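Local coordinates for L-2,4-diaminobutyric acid acetyltransferase (Geobacillus sp., PDB 6SLL), which transfers an acetyl group from acetyl-coenzyme A to L-2,4-diaminobutyric acid, a step in the biosynthesis of the chemical chaperone ectoine, at residues Y21-A26 against F57-M62; F73-R78 against V88-V93; F121-V126 against L170-P175; E142-P147 against G174-D179. All blocks are in the same frame, centred on the assembly; numbering follows the deposited sequence.

Contacts 1 to 3 trace the mixed sheet of a GNAT acetyltransferase from one border toward the other. Contact 1, where strand 20-22 leaves the sheet, touches contact 2, the central hairpin of strands 69-78 and 85-93, their centres about 10 Å apart. Contact 3 pairs strands 121-125 and 168-173, its centre about 13 Å from that of contact 2. Contact 4, beyond the sheet, joins the end of helix 131-144 to the loop after strand 168-173 and shares Gly174 and Pro175 with contact 3. The first three follow in series along the chain; contacts 3 and 4 end on the same stretch. Contacts 2 and 3 hold substrate-binding residues; all but contact 4 reach the second subunit.

Contact 1 of 4, residues Y21-A26 against F57-M62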
# COMPACT_ATOMS: atom_id res chain seq x y z
N TYR B 21 -9.67 7.23 19.67
CA TYR B 21 -9.64 6.89 18.23
C TYR B 21 -9.16 8.06 17.44
O TYR B 21 -9.67 9.21 17.68
CB TYR B 21 -11.03 6.42 17.76
CG TYR B 21 -11.47 5.14 18.50
CD1 TYR B 21 -11.11 3.88 18.03
CD2 TYR B 21 -12.23 5.22 19.64
CE1 TYR B 21 -11.48 2.74 18.68
CE2 TYR B 21 -12.54 4.07 20.33
CZ TYR B 21 -12.21 2.81 19.86
OH TYR B 21 -12.50 1.66 20.49
N ARG B 22 -8.28 7.88 16.49
CA ARG B 22 -7.77 9.01 15.70
C ARG B 22 -7.21 8.44 14.36
O ARG B 22 -6.92 7.28 14.24
CB ARG B 22 -6.64 9.76 16.40
CG ARG B 22 -5.40 8.93 16.67
CD ARG B 22 -4.36 9.72 17.39
NE ARG B 22 -3.19 8.85 17.78
CZ ARG B 22 -2.14 8.57 17.00
NH1 ARG B 22 -2.14 8.97 15.73
NH2 ARG B 22 -1.18 7.81 17.43
N ARG B 23 -7.00 9.34 13.41
CA ARG B 23 -6.28 8.89 12.24
C ARG B 23 -4.78 8.77 12.53
O ARG B 23 -4.22 9.49 13.42
CB ARG B 23 -6.57 9.80 11.01
CG ARG B 23 -5.79 11.07 11.10
CD ARG B 23 -6.13 11.96 9.83
NE ARG B 23 -7.64 12.08 9.45
CZ ARG B 23 -8.71 12.71 9.98
NH1 ARG B 23 -8.41 13.27 10.77
NH2 ARG B 23 -10.08 12.81 9.90
N PRO B 24 -4.13 7.87 11.85
CA PRO B 24 -2.67 7.76 12.03
C PRO B 24 -1.93 8.88 11.39
O PRO B 24 -2.50 9.62 10.57
CB PRO B 24 -2.36 6.43 11.35
CG PRO B 24 -3.36 6.33 10.25
CD PRO B 24 -4.65 6.92 10.87
N GLU B 25 -0.65 8.96 11.68
CA GLU B 25 0.30 9.85 11.06
C GLU B 25 1.52 9.00 10.64
O GLU B 25 1.69 7.90 11.16
CB GLU B 25 0.67 11.00 11.98
CG GLU B 25 -0.55 11.69 12.57
CD GLU B 25 -1.21 12.53 11.53
OE1 GLU B 25 -0.56 12.86 10.45
OE2 GLU B 25 -2.37 12.88 11.71
N ALA B 26 2.38 9.60 9.82
CA ALA B 26 3.59 8.87 9.41
C ALA B 26 4.40 8.37 10.60
O ALA B 26 4.94 7.26 10.59
CB ALA B 26 4.41 9.70 8.47
N PHE B 57 -2.36 7.84 3.14
CA PHE B 57 -3.64 7.15 3.21
C PHE B 57 -4.40 7.42 4.50
O PHE B 57 -5.40 6.79 4.81
CB PHE B 57 -3.52 5.66 2.95
CG PHE B 57 -3.04 5.33 1.60
CD1 PHE B 57 -3.95 5.26 0.52
CD2 PHE B 57 -1.74 5.12 1.31
CE1 PHE B 57 -3.53 4.94 -0.74
CE2 PHE B 57 -1.30 4.84 0.02
CZ PHE B 57 -2.20 4.74 -1.00
N ASN B 58 -3.90 8.38 5.34
CA ASN B 58 -4.40 8.39 6.74
C ASN B 58 -5.82 8.85 6.83
O ASN B 58 -6.50 8.55 7.81
CB ASN B 58 -3.53 9.17 7.67
CG ASN B 58 -3.41 10.61 7.38
OD1 ASN B 58 -3.74 11.13 6.32
ND2 ASN B 58 -2.95 11.33 8.35
N ASP B 59 -6.35 9.51 5.80
CA ASP B 59 -7.77 9.94 5.79
C ASP B 59 -8.73 8.76 5.82
O ASP B 59 -9.88 8.95 6.19
CB ASP B 59 -8.04 10.81 4.56
CG ASP B 59 -7.05 11.97 4.50
OD1 ASP B 59 -5.95 11.77 3.96
OD2 ASP B 59 -7.33 13.00 5.07
N THR B 60 -8.26 7.58 5.42
CA THR B 60 -9.06 6.37 5.40
C THR B 60 -8.44 5.28 6.27
O THR B 60 -8.68 4.10 5.96
CB THR B 60 -9.28 5.90 3.95
OG1 THR B 60 -8.03 5.64 3.31
CG2 THR B 60 -10.07 6.87 3.15
N CYS B 61 -7.69 5.65 7.31
CA CYS B 61 -7.17 4.67 8.26
C CYS B 61 -7.57 5.09 9.67
O CYS B 61 -7.96 6.26 9.91
CB CYS B 61 -5.63 4.57 8.16
SG CYS B 61 -5.02 3.93 6.61
N MET B 62 -7.40 4.22 10.63
CA MET B 62 -7.82 4.45 12.02
C MET B 62 -6.79 3.84 12.97
O MET B 62 -6.24 2.75 12.68
CB MET B 62 -9.19 3.72 12.26
CG MET B 62 -9.90 3.94 13.47
SD MET B 62 -10.16 5.77 13.86
CE MET B 62 -11.11 5.93 12.40
O HOH W 1 -1.74 14.00 8.63
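Asn58 and Pro24 form the one direct hydrogen bond between 21-26 and 57-62: in the conformer described here, ND2 of Asn58 donates to O of Pro24 at 2.8 Å. The bond runs nearly along the C=O axis, and the acceptor lies in the plane of the amide. Placing CG between the backbone N and the carbonyl carbon (chi1 63°) swings that amide over to the proline carbonyl. A water accepts from ND2 of Asn58 at 2.9 Å and donates to OE1 of Glu25, whose carboxylate stands almost perpendicular to the amide.

Apolar packing lies beside this polar link. The Pro24 ring puts CG 3.6 Å from CB of Cys61, with CB of Asn58 also close to that corner. An alanine in place of Pro24 would probably leave a gap over the Cys61 and Asn58 CB atoms and give the backbone more freedom to turn. CB of Arg23 rests on O of Asn58 at 3.4 Å. Farther back along the strand, the bent Met62 chain, in the conformer given, brings SD to 3.6 Å from O of Arg22 and also near CB of Tyr21.

As for charge, Asp59 makes its salt bridge through OD1 to Arg81 of the second subunit. The chemistry thus implies that one short amide-to-carbonyl bond beside apolar packing joins the exit of strand 20-22 to the 3-10 turn before strand 62-66.

Contact 2 of 4, residues F73-R78 against V88-V93; sequences FISAFR and VWQVAV. With COA (coenzyme A), chain F; DAB (2,4-diaminobutyric acid), chain G.
Ser75 carries the largest buried area here and faces Trp89 and Gln90 on the neighbouring strand. O of Ser75 accepts from N of Trp89 at 2.8 Å, its N donates to O of Gln90, and OG of Ser75 takes a further bond from N of Gln90 at 3.0 Å. The hydroxyl sits between its own backbone N and carbonyl carbon (chi1 51°), a position that leaves it beside CB of Trp89 as well. Phe73, almost as well covered, exchanges two backbone bonds with Ala92.

This is an antiparallel hairpin at the heart of the GNAT sheet, broken by a beta bulge at Trp89, a feature well known in this strand of the family. The bulged strand serves both ligands: N of Val93 donates to O9P of coenzyme A at 3.0 Å, and O of Trp89 accepts from ND of diaminobutyrate at 2.9 Å. On the face bearing Ile74, CG2 of that residue packs against CG1 of Val88, and its CG1 lies alongside Val91.

Trp89 offers its indole edge to the substrate carboxylate through a weak NE1 bond. Gln90, extended beyond CG, gives a straighter one from NE2 to OXT at 3.0 Å; a leucine here would probably leave that oxygen without its amide donor. OE1 of Gln90 binds OH of Tyr50 and a water that also meets OG of Ser75 and lies over the indole.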
# COMPACT_ATOMS: atom_id res chain seq x y z
N PHE B 73 -5.54 -0.88 14.97
CA PHE B 73 -5.24 -0.21 13.66
C PHE B 73 -6.17 -0.81 12.63
O PHE B 73 -6.39 -2.03 12.59
CB PHE B 73 -3.79 -0.42 13.28
CG PHE B 73 -3.39 0.16 11.94
CD1 PHE B 73 -3.23 1.50 11.79
CD2 PHE B 73 -3.09 -0.66 10.88
CE1 PHE B 73 -2.80 2.04 10.60
CE2 PHE B 73 -2.65 -0.18 9.67
CZ PHE B 73 -2.51 1.19 9.54
N ILE B 74 -6.64 0.07 11.74
CA ILE B 74 -7.24 -0.33 10.45
C ILE B 74 -6.60 0.43 9.37
O ILE B 74 -6.58 1.69 9.37
CB ILE B 74 -8.80 -0.13 10.42
CG1 ILE B 74 -9.45 -0.84 11.44
CG2 ILE B 74 -9.29 -0.54 9.01
CD1 ILE B 74 -10.95 -0.79 11.37
N SER B 75 -6.13 -0.28 8.32
CA SER B 75 -5.73 0.35 7.08
C SER B 75 -6.80 0.13 6.00
O SER B 75 -7.35 -0.98 5.87
CB SER B 75 -4.43 -0.19 6.59
OG SER B 75 -4.41 -1.60 6.53
N ALA B 76 -7.06 1.18 5.22
CA ALA B 76 -8.00 1.06 4.12
C ALA B 76 -7.65 2.11 3.14
O ALA B 76 -6.97 3.10 3.39
CB ALA B 76 -9.43 1.25 4.61
N PHE B 77 -8.22 1.97 1.90
CA PHE B 77 -8.06 2.96 0.82
C PHE B 77 -9.22 2.86 -0.11
O PHE B 77 -9.82 1.76 -0.26
CB PHE B 77 -6.71 2.83 0.08
CG PHE B 77 -6.49 1.47 -0.51
CD1 PHE B 77 -7.06 1.06 -1.71
CD2 PHE B 77 -5.73 0.54 0.15
CE1 PHE B 77 -6.88 -0.23 -2.21
CE2 PHE B 77 -5.53 -0.74 -0.38
CZ PHE B 77 -6.09 -1.14 -1.54
N ARG B 78 -9.62 3.95 -0.73
CA ARG B 78 -10.62 3.88 -1.78
C ARG B 78 -9.99 3.33 -3.05
O ARG B 78 -8.89 3.71 -3.44
CB ARG B 78 -11.27 5.24 -2.02
CG ARG B 78 -11.93 5.73 -0.80
CD ARG B 78 -12.86 6.66 -0.78
NE ARG B 78 -14.06 6.52 -1.61
CZ ARG B 78 -15.10 7.25 -1.41
NH1 ARG B 78 -15.14 8.14 -0.46
NH2 ARG B 78 -16.13 7.16 -2.26
N VAL B 88 -10.61 -2.58 2.73
CA VAL B 88 -10.08 -2.66 4.07
C VAL B 88 -8.98 -3.68 4.05
O VAL B 88 -9.22 -4.89 3.72
CB VAL B 88 -11.12 -2.94 5.13
CG1 VAL B 88 -10.47 -3.13 6.47
CG2 VAL B 88 -12.17 -1.85 5.15
N TRP B 89 -7.74 -3.28 4.31
CA TRP B 89 -6.54 -4.08 4.16
C TRP B 89 -6.24 -4.85 5.40
O TRP B 89 -6.33 -6.11 5.38
CB TRP B 89 -5.41 -3.18 3.69
CG TRP B 89 -4.10 -3.84 3.40
CD1 TRP B 89 -3.76 -5.18 3.51
CD2 TRP B 89 -2.93 -3.16 2.92
NE1 TRP B 89 -2.45 -5.30 3.15
CE2 TRP B 89 -1.91 -4.09 2.81
CE3 TRP B 89 -2.68 -1.85 2.61
CZ2 TRP B 89 -0.65 -3.77 2.35
CZ3 TRP B 89 -1.41 -1.51 2.12
CH2 TRP B 89 -0.43 -2.48 2.03
N GLN B 90 -5.87 -4.21 6.52
CA GLN B 90 -5.55 -4.94 7.77
C GLN B 90 -6.35 -4.33 8.91
O GLN B 90 -6.40 -3.09 9.05
CB GLN B 90 -4.04 -4.89 8.07
CG GLN B 90 -3.23 -5.64 7.03
CD GLN B 90 -1.76 -5.70 7.31
OE1 GLN B 90 -1.12 -4.68 7.51
NE2 GLN B 90 -1.22 -6.89 7.34
N VAL B 91 -6.89 -5.19 9.75
CA VAL B 91 -7.50 -4.82 11.02
C VAL B 91 -6.78 -5.56 12.11
O VAL B 91 -6.77 -6.82 12.05
CB VAL B 91 -9.02 -5.08 11.04
CG1 VAL B 91 -9.63 -4.64 12.32
CG2 VAL B 91 -9.75 -4.60 9.82
N ALA B 92 -6.29 -4.88 13.10
CA ALA B 92 -5.56 -5.54 14.22
C ALA B 92 -5.96 -4.90 15.54
O ALA B 92 -6.01 -3.67 15.61
CB ALA B 92 -4.05 -5.35 14.03
N VAL B 93 -6.16 -5.74 16.55
CA VAL B 93 -6.28 -5.25 17.92
C VAL B 93 -5.29 -6.08 18.74
O VAL B 93 -5.19 -7.32 18.61
CB VAL B 93 -7.73 -5.37 18.42
CG1 VAL B 93 -7.86 -5.12 19.91
CG2 VAL B 93 -8.65 -4.43 17.63
N1A COA F . -14.60 -15.14 20.12
C2A COA F . -15.86 -14.91 19.73
N3A COA F . -16.35 -13.82 19.14
C4A COA F . -15.42 -12.84 18.98
C5A COA F . -14.08 -13.00 19.32
C6A COA F . -13.64 -14.20 19.91
N6A COA F . -12.42 -14.44 20.31
N7A COA F . -13.44 -11.79 19.08
C8A COA F . -14.34 -10.99 18.52
N9A COA F . -15.53 -11.62 18.42
C1B COA F . -16.70 -11.09 17.86
C2B COA F . -17.43 -10.13 18.80
O2B COA F . -18.29 -10.81 19.65
C3B COA F . -18.02 -9.18 17.77
O3B COA F . -19.14 -9.91 17.11
P3B COA F . -20.68 -9.58 17.48
O7A COA F . -20.80 -8.20 16.81
O8A COA F . -21.46 -10.78 16.92
O9A COA F . -20.78 -9.03 18.99
C4B COA F . -16.95 -9.11 16.71
O4B COA F . -16.28 -10.35 16.71
C5B COA F . -16.11 -7.85 16.91
O5B COA F . -15.56 -7.83 18.26
P1A COA F . -14.53 -6.73 18.76
O1A COA F . -14.44 -6.84 20.22
O2A COA F . -14.81 -5.42 18.14
O3A COA F . -13.19 -7.35 18.11
P2A COA F . -11.68 -7.10 18.64
O4A COA F . -11.49 -5.69 19.04
O5A COA F . -11.35 -8.16 19.64
O6A COA F . -10.86 -7.32 17.33
CBP COA F . -9.86 -8.66 15.60
CCP COA F . -11.12 -8.36 16.36
CDP COA F . -10.23 -9.60 14.41
CEP COA F . -9.29 -7.39 15.07
CAP COA F . -8.87 -9.35 16.60
OAP COA F . -9.44 -10.64 16.96
C9P COA F . -7.48 -9.56 16.11
O9P COA F . -6.68 -8.64 15.85
N8P COA F . -7.17 -10.87 15.97
C7P COA F . -5.97 -11.43 15.57
C6P COA F . -5.72 -12.86 16.27
C5P COA F . -6.47 -13.97 15.63
O5P COA F . -7.73 -13.82 15.41
N4P COA F . -5.93 -15.04 15.42
C3P COA F . -6.64 -16.24 14.81
C2P COA F . -5.42 -17.41 14.49
S1P COA F . -5.00 -18.11 16.05
N DAB G . -3.64 -11.49 5.31
CA DAB G . -3.75 -10.18 4.60
C DAB G . -2.88 -9.18 5.33
O DAB G . -2.64 -8.14 4.73
CB DAB G . -5.20 -9.70 4.51
CG DAB G . -5.82 -9.29 5.81
ND DAB G . -7.23 -8.85 5.56
OXT DAB G . -2.48 -9.42 6.46
O HOH W 2 -1.90 -2.47 6.04

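Contact 3 of 4, residues F121-V126 against L170-P175; sequences FIETTV and LFVIGP
Phe121 is the boldest bump between 121-126 and 170-175, and the bend at Gly174 and Pro175 is the hollow that takes it. The ring lies alongside the proline in a CH-pi contact, with CA of Pro175 over one face, 4.1 Å from the centroid of the Phe121 ring. CE1 of Phe121 comes to 3.4 Å from C of Gly174, and CD1 fits against CG1 of Val172. Gly174 leaves room for this: a CB there would collide with the Phe121 ring and with the preceding carbonyl. The peptide before Pro175 is cis.

Phe171 fills a second hollow at the other end. With its CG anti to the carbonyl carbon (chi1 -75°), the Phe171 and Val126 side chains cross at about a right angle; CE1 of Phe171 lies 3.7 Å from CB of Val126, and CG2 of the valine sits over one face. On the opposite side of the sheet, CD1 of Leu170 tucks between CB of Glu123 and CG2 of Thr125, and CG2 of Val172 lies beside CG of Glu123.

Four backbone bonds hold these surfaces in register, among them Ile173 N to Ile122 O at 2.8 Å. O of Thr125 accepts from ND of the substrate, and its OG1 binds OH of Tyr48 of the second subunit. Such an antiparallel pairing, next to the parallel junction of strands 85-93 and 121-125, belongs to the mixed GNAT sheet, with Thr125 at the pocket end.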
# COMPACT_ATOMS: atom_id res chain seq x y z
N PHE B 121 -19.56 0.31 -1.05
CA PHE B 121 -19.15 -1.05 -0.75
C PHE B 121 -17.88 -1.08 0.07
O PHE B 121 -17.01 -0.24 -0.23
CB PHE B 121 -18.92 -1.87 -2.04
CG PHE B 121 -20.17 -2.08 -2.87
CD1 PHE B 121 -20.93 -3.19 -2.67
CD2 PHE B 121 -20.48 -1.22 -3.85
CE1 PHE B 121 -22.10 -3.42 -3.37
CE2 PHE B 121 -21.64 -1.44 -4.65
CZ PHE B 121 -22.44 -2.54 -4.33
N ILE B 122 -17.75 -2.05 0.94
CA ILE B 122 -16.46 -2.44 1.48
C ILE B 122 -16.05 -3.72 0.80
O ILE B 122 -16.86 -4.67 0.69
CB ILE B 122 -16.52 -2.62 2.98
CG1 ILE B 122 -16.68 -1.28 3.70
CG2 ILE B 122 -15.35 -3.41 3.48
CD1 ILE B 122 -16.97 -1.43 5.20
N GLU B 123 -14.76 -3.83 0.46
CA GLU B 123 -14.08 -5.07 0.09
C GLU B 123 -13.03 -5.42 1.08
O GLU B 123 -12.31 -4.44 1.45
CB GLU B 123 -13.47 -4.96 -1.39
CG GLU B 123 -14.51 -5.10 -2.48
CD GLU B 123 -14.02 -4.99 -3.84
OE1 GLU B 123 -14.87 -4.90 -4.78
OE2 GLU B 123 -12.77 -5.00 -4.12
N THR B 124 -12.84 -6.67 1.43
CA THR B 124 -11.76 -7.10 2.33
C THR B 124 -11.58 -8.59 2.09
O THR B 124 -12.53 -9.22 1.68
CB THR B 124 -12.09 -6.75 3.78
OG1 THR B 124 -10.93 -6.83 4.57
CG2 THR B 124 -13.18 -7.61 4.35
N THR B 125 -10.41 -9.09 2.41
CA THR B 125 -10.29 -10.56 2.35
C THR B 125 -10.11 -11.10 3.76
O THR B 125 -9.49 -10.46 4.62
CB THR B 125 -9.13 -11.00 1.45
OG1 THR B 125 -7.85 -10.70 2.02
CG2 THR B 125 -9.24 -10.49 0.07
N VAL B 126 -10.70 -12.30 4.01
CA VAL B 126 -10.65 -12.83 5.35
C VAL B 126 -10.38 -14.37 5.25
O VAL B 126 -11.29 -15.10 4.80
CB VAL B 126 -11.92 -12.59 6.14
CG1 VAL B 126 -11.67 -13.04 7.59
CG2 VAL B 126 -12.35 -11.16 6.13
N LEU B 170 -12.59 -13.03 -0.97
CA LEU B 170 -13.04 -11.63 -1.00
C LEU B 170 -14.45 -11.46 -0.52
O LEU B 170 -15.38 -12.06 -1.07
CB LEU B 170 -12.91 -11.07 -2.45
CG LEU B 170 -13.24 -9.65 -2.63
CD1 LEU B 170 -12.23 -8.72 -1.95
CD2 LEU B 170 -13.38 -9.32 -4.12
N PHE B 171 -14.61 -10.66 0.53
CA PHE B 171 -15.92 -10.29 1.04
C PHE B 171 -16.23 -8.99 0.43
O PHE B 171 -15.46 -8.02 0.44
CB PHE B 171 -15.85 -10.15 2.59
CG PHE B 171 -15.80 -11.47 3.33
CD1 PHE B 171 -14.72 -12.35 3.18
CD2 PHE B 171 -16.83 -11.84 4.13
CE1 PHE B 171 -14.66 -13.58 3.82
CE2 PHE B 171 -16.73 -13.07 4.83
CZ PHE B 171 -15.74 -13.99 4.51
N VAL B 172 -17.44 -8.85 -0.09
CA VAL B 172 -18.01 -7.61 -0.66
C VAL B 172 -19.25 -7.26 0.18
O VAL B 172 -20.25 -8.05 0.14
CB VAL B 172 -18.37 -7.70 -2.14
CG1 VAL B 172 -18.96 -6.38 -2.66
CG2 VAL B 172 -17.13 -8.07 -2.94
N ILE B 173 -19.22 -6.15 0.87
CA ILE B 173 -20.32 -5.75 1.75
C ILE B 173 -20.96 -4.51 1.20
O ILE B 173 -20.29 -3.53 0.92
CB ILE B 173 -19.83 -5.47 3.13
CG1 ILE B 173 -19.17 -6.74 3.79
CG2 ILE B 173 -20.92 -4.96 4.05
CD1 ILE B 173 -18.30 -6.45 4.94
N GLY B 174 -22.24 -4.57 0.95
CA GLY B 174 -22.97 -3.50 0.33
C GLY B 174 -24.02 -3.99 -0.58
O GLY B 174 -24.19 -5.17 -0.79
N PRO B 175 -24.79 -3.02 -1.21
CA PRO B 175 -24.54 -1.57 -1.17
C PRO B 175 -25.06 -0.94 0.07
O PRO B 175 -26.07 -1.27 0.64
CB PRO B 175 -25.33 -1.06 -2.34
CG PRO B 175 -26.46 -2.09 -2.52
CD PRO B 175 -25.85 -3.38 -2.17

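Contact 4 of 4, residues E142-P147 against G174-D179; sequences EEKSIP and GPFFND
Pro147 and Gly174 are joined through their backbones, N of Gly174 donating to O of Pro147 at 2.9 Å in a nearly straight bond (168° at the hydrogen). Just before it, helix 131-144 finishes in a Schellman motif, in which Ser145 takes positive phi and N of Ser145 bonds back to O of Glu142.

Ile146 is the main wedge. In the conformer described here, CG2 of Ile146, anti to the backbone N (chi1 -59° for CG1), meets CA of Gly174 at 3.4 Å. The other branch reaches forward: CD1 of Ile146 comes to 3.5 Å from O of Pro175, and CG1 of Ile146 lies 4.1 Å from CD1 of Phe176, the two side chains crossing at about a right angle. Lys144 adds its aliphatic part, CE of Lys144 lying 3.9 Å from CD1 of Phe176, its chain bent at its last two torsions. The ring of Pro147 leans on O of Gly174, with CB of Pro147 3.6 Å away.

The contact is at the surface, between the end of helix 131-144, where Glu143 belongs to the coenzyme A pocket, and the loop that leaves strand 168-173. From there Phe176 packs onto Ile122 of strand 121-125, while Asp179 makes a salt bridge to Arg120 just ahead of that strand.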
# COMPACT_ATOMS: atom_id res chain seq x y z
N GLU B 142 -24.66 -7.29 9.15
CA GLU B 142 -25.92 -7.63 9.83
C GLU B 142 -26.53 -6.46 10.51
O GLU B 142 -27.78 -6.21 10.43
CB GLU B 142 -25.69 -8.73 10.80
CG GLU B 142 -25.31 -10.07 10.12
CD GLU B 142 -24.78 -11.12 11.09
OE1 GLU B 142 -24.12 -12.03 10.61
OE2 GLU B 142 -25.05 -11.07 12.32
N GLU B 143 -25.75 -5.71 11.29
CA GLU B 143 -26.29 -4.68 12.12
C GLU B 143 -26.75 -3.56 11.28
O GLU B 143 -27.71 -2.90 11.68
CB GLU B 143 -25.22 -4.13 13.05
CG GLU B 143 -24.80 -5.16 14.10
CD GLU B 143 -23.98 -4.51 15.26
OE1 GLU B 143 -22.90 -5.05 15.55
OE2 GLU B 143 -24.47 -3.42 15.73
N LYS B 144 -26.20 -3.35 10.07
CA LYS B 144 -26.65 -2.29 9.22
C LYS B 144 -27.76 -2.78 8.29
O LYS B 144 -28.27 -1.93 7.45
CB LYS B 144 -25.49 -1.71 8.46
CG LYS B 144 -24.65 -0.93 9.49
CD LYS B 144 -23.54 -0.31 8.90
CE LYS B 144 -23.73 0.81 7.90
NZ LYS B 144 -24.01 2.22 8.58
N SER B 145 -28.09 -4.09 8.35
CA SER B 145 -29.02 -4.73 7.41
C SER B 145 -28.60 -4.59 5.92
O SER B 145 -29.42 -4.17 5.07
CB SER B 145 -30.44 -4.18 7.67
OG SER B 145 -30.87 -4.40 8.99
N ILE B 146 -27.36 -4.84 5.63
CA ILE B 146 -26.74 -4.73 4.33
C ILE B 146 -26.25 -6.11 3.86
O ILE B 146 -25.72 -6.85 4.73
CB ILE B 146 -25.54 -3.64 4.47
CG1 ILE B 146 -26.06 -2.27 4.93
CG2 ILE B 146 -24.72 -3.73 3.21
CD1 ILE B 146 -27.06 -1.62 3.99
N PRO B 147 -26.37 -6.40 2.55
CA PRO B 147 -25.84 -7.69 2.05
C PRO B 147 -24.32 -7.86 2.14
O PRO B 147 -23.60 -6.88 2.07
CB PRO B 147 -26.31 -7.76 0.56
CG PRO B 147 -27.33 -6.71 0.49
CD PRO B 147 -27.09 -5.66 1.53
N GLY B 174 -22.24 -4.57 0.95
CA GLY B 174 -22.97 -3.50 0.33
C GLY B 174 -24.02 -3.99 -0.58
O GLY B 174 -24.19 -5.17 -0.79
N PRO B 175 -24.79 -3.02 -1.21
CA PRO B 175 -24.54 -1.57 -1.17
C PRO B 175 -25.06 -0.94 0.07
O PRO B 175 -26.07 -1.27 0.64
CB PRO B 175 -25.33 -1.06 -2.34
CG PRO B 175 -26.46 -2.09 -2.52
CD PRO B 175 -25.85 -3.38 -2.17
N PHE B 176 -24.29 0.08 0.56
CA PHE B 176 -24.68 0.81 1.77
C PHE B 176 -25.84 1.74 1.53
O PHE B 176 -26.52 2.16 2.46
CB PHE B 176 -23.52 1.59 2.40
CG PHE B 176 -22.52 0.71 2.97
CD1 PHE B 176 -22.75 0.10 4.14
CD2 PHE B 176 -21.29 0.60 2.46
CE1 PHE B 176 -21.82 -0.74 4.71
CE2 PHE B 176 -20.36 -0.16 3.05
CZ PHE B 176 -20.57 -0.93 4.10
N PHE B 177 -26.08 2.13 0.27
CA PHE B 177 -27.14 3.04 -0.04
C PHE B 177 -27.58 2.81 -1.46
O PHE B 177 -26.86 2.23 -2.29
CB PHE B 177 -26.82 4.51 0.20
CG PHE B 177 -25.66 5.05 -0.55
CD1 PHE B 177 -24.34 4.91 -0.12
CD2 PHE B 177 -25.77 5.73 -1.71
CE1 PHE B 177 -23.23 5.37 -0.82
CE2 PHE B 177 -24.67 6.18 -2.48
CZ PHE B 177 -23.44 6.01 -1.99
N ASN B 178 -28.78 3.24 -1.79
CA ASN B 178 -29.42 3.04 -3.13
C ASN B 178 -28.80 3.91 -4.17
O ASN B 178 -28.20 4.94 -3.91
CB ASN B 178 -30.90 3.36 -3.02
CG ASN B 178 -31.65 2.23 -2.36
OD1 ASN B 178 -32.20 1.33 -3.04
ND2 ASN B 178 -31.87 2.35 -1.05
N ASP B 179 -28.92 3.45 -5.43
CA ASP B 179 -28.69 4.28 -6.61
C ASP B 179 -29.74 5.34 -6.76
O ASP B 179 -30.92 5.14 -6.68
CB ASP B 179 -28.72 3.30 -7.81
CG ASP B 179 -27.31 2.48 -7.78
OD1 ASP B 179 -26.19 3.13 -7.85
OD2 ASP B 179 -27.34 1.24 -7.68